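Local coordinates for protein serine protease pet (Escherichia coli, PDB 4OM9) that acts as a secreted autotransporter enterotoxin of enteroaggregative strains, a serine protease whose likely host target is the cytoskeletal protein alpha-fodrin, at residues D447-T453 / Y473-G479; T845-A849 / A960-E964; I5-A10 / E551-N555. All blocks are in the same frame, centred on the assembly; numbering follows the deposited sequence.

Contact 1: D447-T453 / Y473-G479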
loop_
_atom_site.group_PDB
_atom_site.type_symbol
_atom_site.label_atom_id
_atom_site.label_comp_id
_atom_site.label_asym_id
_atom_site.label_seq_id
_atom_site.Cartn_x
_atom_site.Cartn_y
_atom_site.Cartn_z
ATOM N N ASP A 447 -4.722 -12.325 0.616
ATOM C CA ASP A 447 -4.188 -11.135 1.254
ATOM C C ASP A 447 -2.714 -10.885 0.961
ATOM O O ASP A 447 -2.036 -11.698 0.366
ATOM C CB ASP A 447 -4.405 -11.200 2.788
ATOM C CG ASP A 447 -3.664 -12.377 3.450
ATOM O OD1 ASP A 447 -2.495 -12.629 3.090
ATOM O OD2 ASP A 447 -4.238 -13.025 4.358
ATOM N N SER A 448 -2.222 -9.763 1.455
ATOM C CA SER A 448 -0.873 -9.325 1.167
ATOM C C SER A 448 0.168 -10.052 1.981
ATOM O O SER A 448 1.321 -9.618 2.035
ATOM C CB SER A 448 -0.756 -7.826 1.418
ATOM O OG SER A 448 -1.163 -7.533 2.727
ATOM N N GLY A 449 -0.243 -11.130 2.648
ATOM C CA GLY A 449 0.703 -12.070 3.217
ATOM C C GLY A 449 1.371 -12.891 2.112
ATOM O O GLY A 449 2.435 -13.475 2.325
ATOM N N THR A 450 0.740 -12.924 0.938
ATOM C CA THR A 450 1.259 -13.636 -0.223
ATOM C C THR A 450 2.223 -12.777 -1.053
ATOM O O THR A 450 1.940 -11.609 -1.358
ATOM C CB THR A 450 0.108 -14.108 -1.151
ATOM O OG1 THR A 450 -0.720 -15.038 -0.451
ATOM C CG2 THR A 450 0.644 -14.752 -2.418
ATOM N N THR A 451 3.358 -13.363 -1.417
ATOM C CA THR A 451 4.280 -12.712 -2.323
ATOM C C THR A 451 4.762 -13.705 -3.383
ATOM O O THR A 451 5.053 -14.882 -3.096
ATOM C CB THR A 451 5.488 -12.130 -1.583
ATOM O OG1 THR A 451 5.033 -11.333 -0.482
ATOM C CG2 THR A 451 6.335 -11.267 -2.534
ATOM N N ILE A 452 4.804 -13.228 -4.621
ATOM C CA ILE A 452 5.395 -13.980 -5.718
ATOM C C ILE A 452 6.716 -13.329 -5.982
ATOM O O ILE A 452 6.783 -12.125 -6.173
ATOM C CB ILE A 452 4.502 -13.976 -6.958
ATOM C CG1 ILE A 452 3.205 -14.739 -6.648
ATOM C CG2 ILE A 452 5.246 -14.554 -8.166
ATOM C CD1 ILE A 452 2.161 -14.704 -7.753
ATOM N N THR A 453 7.779 -14.114 -5.934
ATOM C CA THR A 453 9.124 -13.571 -6.032
ATOM C C THR A 453 9.991 -14.361 -7.003
ATOM O O THR A 453 9.534 -15.309 -7.643
ATOM C CB THR A 453 9.819 -13.563 -4.658
ATOM O OG1 THR A 453 11.007 -12.764 -4.744
ATOM C CG2 THR A 453 10.195 -15.020 -4.225
ATOM N N TYR A 473 -5.447 -8.725 -7.578
ATOM C CA TYR A 473 -4.382 -9.453 -6.911
ATOM C C TYR A 473 -4.123 -8.736 -5.600
ATOM O O TYR A 473 -3.730 -7.555 -5.601
ATOM C CB TYR A 473 -3.118 -9.523 -7.775
ATOM C CG TYR A 473 -1.938 -10.191 -7.095
ATOM C CD1 TYR A 473 -2.064 -11.464 -6.510
ATOM C CD2 TYR A 473 -0.689 -9.569 -7.059
ATOM C CE1 TYR A 473 -0.985 -12.075 -5.892
ATOM C CE2 TYR A 473 0.395 -10.168 -6.443
ATOM C CZ TYR A 473 0.247 -11.426 -5.865
ATOM O OH TYR A 473 1.328 -12.022 -5.243
ATOM N N HIS A 474 -4.399 -9.431 -4.492
ATOM C CA HIS A 474 -4.205 -8.901 -3.154
ATOM C C HIS A 474 -2.766 -9.098 -2.651
ATOM O O HIS A 474 -2.383 -8.531 -1.633
ATOM C CB HIS A 474 -5.161 -9.567 -2.163
ATOM C CG HIS A 474 -6.605 -9.159 -2.296
ATOM N ND1 HIS A 474 -7.037 -7.851 -2.190
ATOM C CD2 HIS A 474 -7.722 -9.919 -2.428
ATOM C CE1 HIS A 474 -8.358 -7.817 -2.300
ATOM N NE2 HIS A 474 -8.795 -9.054 -2.442
ATOM N N GLY A 475 -1.979 -9.928 -3.337
ATOM C CA GLY A 475 -0.642 -10.272 -2.865
ATOM C C GLY A 475 0.458 -9.342 -3.362
ATOM O O GLY A 475 0.181 -8.302 -3.978
ATOM N N ASN A 476 1.715 -9.712 -3.126
ATOM C CA ASN A 476 2.821 -8.866 -3.563
ATOM C C ASN A 476 3.690 -9.467 -4.679
ATOM O O ASN A 476 3.513 -10.616 -5.086
ATOM C CB ASN A 476 3.720 -8.514 -2.383
ATOM C CG ASN A 476 2.937 -8.135 -1.152
ATOM O OD1 ASN A 476 2.242 -7.120 -1.139
ATOM N ND2 ASN A 476 3.044 -8.956 -0.099
ATOM N N VAL A 477 4.610 -8.642 -5.172
ATOM C CA VAL A 477 5.660 -9.046 -6.082
ATOM C C VAL A 477 6.964 -8.392 -5.649
ATOM O O VAL A 477 7.017 -7.174 -5.411
ATOM C CB VAL A 477 5.365 -8.634 -7.563
ATOM C CG1 VAL A 477 6.551 -8.979 -8.461
ATOM C CG2 VAL A 477 4.102 -9.294 -8.071
ATOM N N ASP A 478 8.027 -9.176 -5.556
ATOM C CA ASP A 478 9.344 -8.578 -5.451
ATOM C C ASP A 478 10.371 -9.545 -6.026
ATOM O O ASP A 478 10.009 -10.545 -6.638
ATOM C CB ASP A 478 9.665 -8.175 -4.002
ATOM C CG ASP A 478 9.869 -9.366 -3.075
ATOM O OD1 ASP A 478 9.922 -10.526 -3.527
ATOM O OD2 ASP A 478 10.003 -9.130 -1.861
ATOM N N GLY A 479 11.648 -9.241 -5.835
ATOM C CA GLY A 479 12.700 -10.027 -6.447
ATOM C C GLY A 479 12.857 -9.793 -7.943
ATOM O O GLY A 479 12.387 -8.789 -8.494
#
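Asn476 and Thr451 sit side by side on parallel strands, their side chains on one face, and the amide of Asn476 grips the 447-453 segment twice. Its ND2 sends one nearly straight N-H (171°) to Thr451 OG1 at 3.1 Å, within the amide plane, and a more bent one to Ser448 O at 2.8 Å, meeting that oxygen from above the carbonyl plane. CG of Asn476 stands anti to its own carbonyl carbon (chi1 -44°), which swings the amide across Thr451 OG1, the side chains meeting at an oblique angle, while OD1 accepts from the backbone of Asp501. Backbone bonds continue the pairing: Asn476 N to Thr450 O, Ile452 N to Asn476 O at 3.0 Å, and a longer Asp478 N to Ile452 O. Tyr473 OH also gives its proton to Asn476 O, at 2.6 Å and from the face opposite to Ile452 N, so two donors hold this carbonyl. Ile452 CG1 lies 3.6 Å from Tyr473 OH. Farther along, Thr453 OG1 donates to Asp478 OD1 at 2.8 Å. At the other end, an Asx turn, with Gly449 N bonded to Asp447 OD1, shapes the type I turn leading into the strand. His474 turns away to Asp622. Thr451 and Thr453 also bond through their backbones to strand 429-432, so 451-453 is flanked by parallel strands, the stacking of successive coils characteristic of the right-handed beta-helix of autotransporter passenger domains.

Contact 2: T845-A849 / A960-E964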
loop_
_atom_site.group_PDB
_atom_site.type_symbol
_atom_site.label_atom_id
_atom_site.label_comp_id
_atom_site.label_asym_id
_atom_site.label_seq_id
_atom_site.Cartn_x
_atom_site.Cartn_y
_atom_site.Cartn_z
ATOM N N THR A 845 6.258 47.451 -10.730
ATOM C CA THR A 845 7.636 47.015 -10.944
ATOM C C THR A 845 8.610 47.732 -10.018
ATOM O O THR A 845 8.755 48.956 -10.069
ATOM C CB THR A 845 8.085 47.228 -12.398
ATOM O OG1 THR A 845 9.517 47.189 -12.467
ATOM C CG2 THR A 845 7.588 48.568 -12.936
ATOM N N SER A 846 9.284 46.956 -9.177
ATOM C CA SER A 846 10.159 47.515 -8.154
ATOM C C SER A 846 11.615 47.596 -8.587
ATOM O O SER A 846 12.476 47.963 -7.781
ATOM C CB SER A 846 10.059 46.700 -6.860
ATOM O OG SER A 846 10.995 47.158 -5.890
ATOM N N ASN A 847 11.892 47.262 -9.849
ATOM C CA ASN A 847 13.245 47.414 -10.396
ATOM C C ASN A 847 13.345 47.240 -11.907
ATOM O O ASN A 847 12.367 47.434 -12.640
ATOM C CB ASN A 847 14.199 46.424 -9.715
ATOM C CG ASN A 847 15.588 46.988 -9.502
ATOM O OD1 ASN A 847 16.451 46.884 -10.374
ATOM N ND2 ASN A 847 15.813 47.589 -8.335
ATOM N N SER A 848 14.539 46.837 -12.334
ATOM C CA SER A 848 15.042 47.041 -13.686
ATOM C C SER A 848 14.295 46.347 -14.823
ATOM O O SER A 848 13.355 45.583 -14.598
ATOM C CB SER A 848 16.506 46.605 -13.720
ATOM O OG SER A 848 16.643 45.261 -13.315
ATOM N N ALA A 849 14.730 46.676 -16.041
ATOM C CA ALA A 849 14.472 45.915 -17.267
ATOM C C ALA A 849 13.103 46.131 -17.915
ATOM O O ALA A 849 12.064 45.874 -17.306
ATOM C CB ALA A 849 14.682 44.441 -17.006
ATOM N N ALA A 960 23.136 42.532 -16.411
ATOM C CA ALA A 960 24.300 43.334 -16.061
ATOM C C ALA A 960 23.847 44.566 -15.287
ATOM O O ALA A 960 24.601 45.527 -15.121
ATOM C CB ALA A 960 25.076 43.734 -17.305
ATOM N N PHE A 961 22.599 44.529 -14.823
ATOM C CA PHE A 961 21.988 45.669 -14.148
ATOM C C PHE A 961 21.121 45.253 -12.953
ATOM O O PHE A 961 20.060 45.835 -12.728
ATOM C CB PHE A 961 21.137 46.478 -15.137
ATOM C CG PHE A 961 21.505 46.266 -16.582
ATOM C CD1 PHE A 961 22.572 46.945 -17.150
ATOM C CD2 PHE A 961 20.780 45.390 -17.375
ATOM C CE1 PHE A 961 22.912 46.749 -18.478
ATOM C CE2 PHE A 961 21.114 45.193 -18.704
ATOM C CZ PHE A 961 22.182 45.873 -19.255
ATOM N N LEU A 962 21.562 44.253 -12.192
ATOM C CA LEU A 962 20.818 43.829 -11.003
ATOM C C LEU A 962 21.020 44.822 -9.862
ATOM O O LEU A 962 20.060 45.247 -9.216
ATOM C CB LEU A 962 21.236 42.423 -10.551
ATOM C CG LEU A 962 20.470 41.866 -9.340
ATOM C CD1 LEU A 962 19.084 41.364 -9.736
ATOM C CD2 LEU A 962 21.257 40.785 -8.603
ATOM N N ALA A 963 22.277 45.181 -9.617
ATOM C CA ALA A 963 22.618 46.182 -8.612
ATOM C C ALA A 963 22.909 47.529 -9.267
ATOM O O ALA A 963 24.048 47.994 -9.269
ATOM C CB ALA A 963 23.810 45.722 -7.787
ATOM N N GLU A 964 21.873 48.150 -9.825
ATOM C CA GLU A 964 22.016 49.440 -10.488
ATOM C C GLU A 964 21.442 50.571 -9.640
ATOM O O GLU A 964 20.565 50.352 -8.804
ATOM C CB GLU A 964 21.342 49.412 -11.862
ATOM C CG GLU A 964 19.925 48.853 -11.865
ATOM C CD GLU A 964 18.865 49.908 -11.606
ATOM O OE1 GLU A 964 17.685 49.531 -11.433
ATOM O OE2 GLU A 964 19.206 51.110 -11.583
#
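Asn847 and Glu964 meet through polar oxygens: Asn847 OD1 lies 3.1 Å from Glu964 OE1. Both atoms are acceptors, and the pair is not a hydrogen bond. The two side chains approach from opposite directions, with the amide and carboxylate planes turned 60° apart. The bend of Glu964 at chi2 (88°) directs OE1 at the Asn847 amide.

A second non-bonded polar approach lies beside the first: Ser848 OG comes within 3.5 Å of Phe961 O, but the two are not hydrogen-bonded. Van der Waals contact is slight, with Ser848 CB resting 3.9 Å from Glu964 OE1.

No hydrogen bond crosses the contact; within 845-849 the bonds to the Asn847 amide are weak. Its OD1 accepts from Ser848 N at 2.7 Å with a bent geometry (136°), and from Ser848 OG at a stretched 3.4 Å. Both weak bonds come from the next residue, Ser848, and hold the amide oxygen while it faces the carboxylate.

Neither segment belongs to a helix or strand. Both are loops beyond strand 794-796, at the surface far from the centre of the chain, and the contact joins them near the C-terminal end of the passenger domain, Glu964 being the last modelled residue. Asn872 touches Asn847 and comes close to Glu964, Glu964 touches Glu909, and Thr822 and Met825 lie against Ser846 and Ala849, so loops surround the contact.

Contact 3: I5-A10 / E551-N555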
loop_
_atom_site.group_PDB
_atom_site.type_symbol
_atom_site.label_atom_id
_atom_site.label_comp_id
_atom_site.label_asym_id
_atom_site.label_seq_id
_atom_site.Cartn_x
_atom_site.Cartn_y
_atom_site.Cartn_z
ATOM N N ILE A 5 -22.331 -3.158 23.782
ATOM C CA ILE A 5 -22.053 -2.212 22.715
ATOM C C ILE A 5 -22.612 -0.815 22.997
ATOM O O ILE A 5 -22.913 -0.063 22.074
ATOM C CB ILE A 5 -22.594 -2.737 21.365
ATOM C CG1 ILE A 5 -24.118 -2.881 21.395
ATOM C CG2 ILE A 5 -21.949 -4.085 21.043
ATOM C CD1 ILE A 5 -24.759 -3.099 20.018
ATOM N N SER A 6 -22.726 -0.461 24.277
ATOM C CA SER A 6 -23.222 0.862 24.651
ATOM C C SER A 6 -22.158 1.904 24.369
ATOM O O SER A 6 -22.460 3.034 23.987
ATOM C CB SER A 6 -23.646 0.911 26.133
ATOM O OG SER A 6 -22.564 0.652 27.018
ATOM N N LYS A 7 -20.905 1.515 24.558
ATOM C CA LYS A 7 -19.791 2.389 24.244
ATOM C C LYS A 7 -19.163 1.962 22.928
ATOM O O LYS A 7 -19.079 2.751 21.981
ATOM C CB LYS A 7 -18.739 2.366 25.349
ATOM C CG LYS A 7 -19.104 3.182 26.590
ATOM C CD LYS A 7 -20.011 2.407 27.518
ATOM C CE LYS A 7 -20.278 3.177 28.815
ATOM N NZ LYS A 7 -19.041 3.419 29.614
ATOM N N ALA A 8 -18.734 0.701 22.875
ATOM C CA ALA A 8 -17.970 0.191 21.748
ATOM C C ALA A 8 -18.882 -0.258 20.627
ATOM O O ALA A 8 -20.020 -0.639 20.857
ATOM C CB ALA A 8 -17.089 -0.960 22.193
ATOM N N TRP A 9 -18.377 -0.227 19.406
ATOM C CA TRP A 9 -19.115 -0.834 18.304
ATOM C C TRP A 9 -19.050 -2.358 18.366
ATOM O O TRP A 9 -18.055 -2.943 18.807
ATOM C CB TRP A 9 -18.580 -0.363 16.963
ATOM C CG TRP A 9 -19.190 0.874 16.483
ATOM C CD1 TRP A 9 -20.135 0.996 15.511
ATOM C CD2 TRP A 9 -18.890 2.198 16.927
ATOM N NE1 TRP A 9 -20.451 2.315 15.330
ATOM C CE2 TRP A 9 -19.691 3.076 16.182
ATOM C CE3 TRP A 9 -18.017 2.725 17.888
ATOM C CZ2 TRP A 9 -19.653 4.457 16.359
ATOM C CZ3 TRP A 9 -17.973 4.092 18.065
ATOM C CH2 TRP A 9 -18.792 4.945 17.310
ATOM N N ALA A 10 -20.120 -2.988 17.904
ATOM C CA ALA A 10 -20.237 -4.429 17.929
ATOM C C ALA A 10 -19.071 -5.068 17.162
ATOM O O ALA A 10 -18.490 -6.059 17.598
ATOM C CB ALA A 10 -21.587 -4.847 17.344
ATOM N N GLU A 551 -27.132 0.787 15.917
ATOM C CA GLU A 551 -25.997 1.700 15.847
ATOM C C GLU A 551 -26.184 2.803 14.774
ATOM O O GLU A 551 -25.255 3.573 14.483
ATOM C CB GLU A 551 -24.712 0.917 15.575
ATOM C CG GLU A 551 -24.413 -0.195 16.581
ATOM C CD GLU A 551 -23.086 -0.880 16.311
ATOM O OE1 GLU A 551 -22.841 -1.263 15.145
ATOM O OE2 GLU A 551 -22.278 -1.017 17.257
ATOM N N ASN A 552 -27.385 2.886 14.206
ATOM C CA ASN A 552 -27.664 3.823 13.114
ATOM C C ASN A 552 -27.519 5.304 13.492
ATOM O O ASN A 552 -26.920 6.074 12.742
ATOM C CB ASN A 552 -29.067 3.583 12.564
ATOM C CG ASN A 552 -29.494 4.655 11.566
ATOM O OD1 ASN A 552 -28.857 4.842 10.528
ATOM N ND2 ASN A 552 -30.581 5.359 11.874
ATOM N N SER A 553 -28.051 5.695 14.650
ATOM C CA SER A 553 -28.019 7.088 15.094
ATOM C C SER A 553 -26.609 7.621 15.232
ATOM O O SER A 553 -26.293 8.672 14.682
ATOM C CB SER A 553 -28.757 7.248 16.432
ATOM O OG SER A 553 -30.108 6.867 16.287
ATOM N N VAL A 554 -25.769 6.901 15.970
ATOM C CA VAL A 554 -24.392 7.324 16.179
ATOM C C VAL A 554 -23.603 7.257 14.874
ATOM O O VAL A 554 -22.636 7.996 14.685
ATOM C CB VAL A 554 -23.685 6.470 17.262
ATOM C CG1 VAL A 554 -23.446 5.038 16.775
ATOM C CG2 VAL A 554 -22.365 7.111 17.675
ATOM N N ASN A 555 -24.024 6.379 13.968
ATOM C CA ASN A 555 -23.378 6.268 12.669
ATOM C C ASN A 555 -23.814 7.415 11.757
ATOM O O ASN A 555 -23.032 7.904 10.953
ATOM C CB ASN A 555 -23.679 4.908 12.012
ATOM C CG ASN A 555 -22.771 3.780 12.519
ATOM O OD1 ASN A 555 -21.670 4.019 13.024
ATOM N ND2 ASN A 555 -23.231 2.543 12.367
#
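Trp9 and Glu551 mark the closest backbone approach, with CA atoms 7.7 Å apart, where the loop leading to helix 10-17 passes the N-cap of helix 552-558, so side chains reach across, one of them to a backbone N-H. Glu551 does so with its chain extended beyond CG (chi2 -176°), and OE2 takes the N-H of Ala10 at 3.0 Å. The bond is fairly straight and arrives on the syn side of the carboxylate. The same OE2 forms a salt bridge with Lys35, whose amine also bonds to the carbonyls of Ile5 and Ala8, while OE1 is hydrogen-bonded to Ser564 OG. The indole of Trp9 runs obliquely past this carboxylate, their planes 60° apart and Trp9 CD1 3.4 Å from Glu551 OE2.

At the pyrrole edge, Trp9 NE1 donates to Asn555 OD1 at 3.1 Å, tilted from the carbonyl plane. The amide lies at the ring edge, its plane 22° from that of the indole. Thr560 OG1 is bonded to the same Asn555 OD1, and Ser564 OG to its ND2, so both ends of the amide are engaged and its rotation is fixed. Val554 supplies the apolar part, with CG1 3.9 Å from Trp9 CZ2. Ile5 approaches the carboxylate more loosely through CD1.

Two hydrogen bonds thus cross the seam, and Ser564, Thr560 and Lys35 add further bonds to its polar groups. The arrangement joins the N-terminal segment of the IgA1-protease-like domain, of the PA peptidase clan, to a short helical insertion between beta-helix strands 514-520 and 576-583: an interdomain interface of indole, amide and carboxylate.

The three contacts are separate, with none touching another. Contact 1, partly buried and nearest the centre of the chain, joins neighbouring strands of the beta-helix by regular backbone bonds reinforced by side chains. Contact 3, mostly buried, links parts over 540 residues apart in sequence; a carboxylate on a backbone N-H and an indole-to-amide bond take the place of strand pairing. Contact 1 lies within the long loop that contact 3 closes, their centres about 36 Å apart. Contact 2 follows both in sequence and sits at the surface, its centre about 60 Å from that of contact 1, with loops on both sides and no hydrogen bond between them.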